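Local coordinates for protein putative polysaccharide deacetylase (Bdellovibrio bacteriovorus HD100, PDB 5JP6) that probably removes acetyl groups from peptidoglycan sugars as a zinc-binding carbohydrate esterase of family 4, acting in the predator's remodelling of prey cell wall, at residues S49-P53 with E54-A58. The protein carries 1 engineered substitution. Sequence-based numbering, arbitrary orientation.
Sequences SEANP and EALFA
The Phe57 ring takes the carbonyl oxygen of Pro53 at its edge, in the plane of the ring, with Pro53 O 3.5 Å from Phe57 CD1. That same oxygen accepts the backbone N-H of Phe57 in a nearly straight bond; one carbonyl ends up holding the helix bond and lying beside the ring edge. The other flat groups, the amide of Asn52 and the carboxylate of Glu54, run side by side in the same direction with their planes 42° apart. With chi1 at 180° the Asn52 amide stands beside its own carbonyl carbon, and the turn about chi2 points OD1 at the helix start. There Asn52 OD1 accepts from Glu54 N at 2.9 Å. The bond is bent, with the donor tilted 32° out of the amide's carbonyl plane. Glu54 CB also comes close, 3.2 Å from Asn52 OD1. Glu54 then runs on extended, its carboxylate leading away from the turn.

Leu56 closes the first turn through its backbone, Leu56 N donating to Asn52 O at 2.8 Å. Its side chain reaches back over the preceding loop: CD1 lies 3.6 Å from Ala51 O and 4.2 Å from Ala51 CB, and CD2 packs near Ala51 CA. Further back, Ser49 OG accepts from Ala51 N in an ST turn and is also hydrogen-bonded to Asp36. Pro53, buried in the first turn, packs against Trp46, Leu92 and Phe93, whereas Phe57 meets Trp60 edge-to-face.

Altogether this is an N-capped helix start, Asn52 at the N-cap and Pro53 next in the first turn, at the end of the short loop from helix 43-47 to helix 53-66; the Glu54 side chain lies about 9 Å from the bound zinc ion, which Asp177, His227 and Tyr280 hold.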
loop_
_atom_site.group_PDB
_atom_site.type_symbol
_atom_site.label_atom_id
_atom_site.label_comp_id
_atom_site.label_asym_id
_atom_site.label_seq_id
_atom_site.Cartn_x
_atom_site.Cartn_y
_atom_site.Cartn_z
ATOM N N SER A 49 7.456 -15.035 2.458
ATOM C CA SER A 49 8.669 -14.959 3.293
ATOM C C SER A 49 8.378 -15.065 4.763
ATOM O O SER A 49 7.375 -14.538 5.226
ATOM C CB SER A 49 9.414 -13.650 3.083
ATOM O OG SER A 49 10.489 -13.538 4.002
ATOM N N GLU A 50 9.296 -15.700 5.492
ATOM C CA GLU A 50 9.209 -15.813 6.941
ATOM C C GLU A 50 9.897 -14.669 7.671
ATOM O O GLU A 50 9.784 -14.542 8.911
ATOM C CB GLU A 50 9.819 -17.151 7.395
ATOM C CG GLU A 50 9.114 -18.376 6.821
ATOM C CD GLU A 50 9.675 -19.674 7.369
ATOM O OE1 GLU A 50 9.701 -19.824 8.611
ATOM O OE2 GLU A 50 10.093 -20.541 6.561
ATOM N N ALA A 51 10.600 -13.839 6.916
ATOM C CA ALA A 51 11.339 -12.718 7.471
ATOM C C ALA A 51 10.767 -11.402 6.976
ATOM O O ALA A 51 11.499 -10.427 6.816
ATOM C CB ALA A 51 12.808 -12.828 7.109
ATOM N N ASN A 52 9.454 -11.354 6.752
ATOM C CA ASN A 52 8.826 -10.079 6.459
ATOM C C ASN A 52 9.012 -9.142 7.678
ATOM O O ASN A 52 8.713 -9.511 8.803
ATOM C CB ASN A 52 7.356 -10.254 6.185
ATOM C CG ASN A 52 6.682 -8.945 5.880
ATOM O OD1 ASN A 52 6.329 -8.181 6.778
ATOM N ND2 ASN A 52 6.462 -8.699 4.624
ATOM N N PRO A 53 9.497 -7.919 7.462
ATOM C CA PRO A 53 9.778 -7.068 8.628
ATOM C C PRO A 53 8.590 -6.869 9.571
ATOM O O PRO A 53 8.796 -6.831 10.782
ATOM C CB PRO A 53 10.193 -5.745 7.987
ATOM C CG PRO A 53 10.833 -6.176 6.700
ATOM C CD PRO A 53 9.958 -7.301 6.201
ATOM N N GLU A 54 7.379 -6.770 9.039
ATOM C CA GLU A 54 6.204 -6.608 9.907
ATOM C C GLU A 54 6.076 -7.828 10.844
ATOM O O GLU A 54 5.835 -7.689 12.065
ATOM C CB GLU A 54 4.929 -6.476 9.086
ATOM C CG GLU A 54 3.708 -6.064 9.903
ATOM C CD GLU A 54 2.485 -5.828 9.055
ATOM O OE1 GLU A 54 2.514 -6.215 7.868
ATOM O OE2 GLU A 54 1.508 -5.247 9.569
ATOM N N ALA A 55 6.227 -9.013 10.267
ATOM C CA ALA A 55 6.146 -10.259 11.050
ATOM C C ALA A 55 7.300 -10.340 12.044
ATOM O O ALA A 55 7.093 -10.745 13.205
ATOM C CB ALA A 55 6.168 -11.481 10.150
ATOM N N LEU A 56 8.514 -9.962 11.599
ATOM C CA LEU A 56 9.708 -10.015 12.480
ATOM C C LEU A 56 9.472 -9.128 13.718
ATOM O O LEU A 56 9.697 -9.541 14.872
ATOM C CB LEU A 56 10.951 -9.526 11.743
ATOM C CG LEU A 56 11.529 -10.432 10.655
ATOM C CD1 LEU A 56 12.772 -9.786 10.071
ATOM C CD2 LEU A 56 11.852 -11.810 11.237
ATOM N N PHE A 57 9.003 -7.907 13.495
ATOM C CA PHE A 57 8.780 -6.975 14.619
ATOM C C PHE A 57 7.594 -7.395 15.490
ATOM O O PHE A 57 7.658 -7.201 16.695
ATOM C CB PHE A 57 8.641 -5.509 14.165
ATOM C CG PHE A 57 9.936 -4.757 14.090
ATOM C CD1 PHE A 57 10.743 -4.985 12.962
ATOM C CD2 PHE A 57 10.378 -3.886 15.056
ATOM C CE1 PHE A 57 11.953 -4.318 12.827
ATOM C CE2 PHE A 57 11.586 -3.230 14.910
ATOM C CZ PHE A 57 12.364 -3.452 13.791
ATOM N N ALA A 58 6.545 -7.994 14.916
ATOM C CA ALA A 58 5.461 -8.490 15.755
ATOM C C ALA A 58 6.019 -9.559 16.701
ATOM O O ALA A 58 5.739 -9.578 17.901
ATOM C CB ALA A 58 4.323 -9.044 14.924
#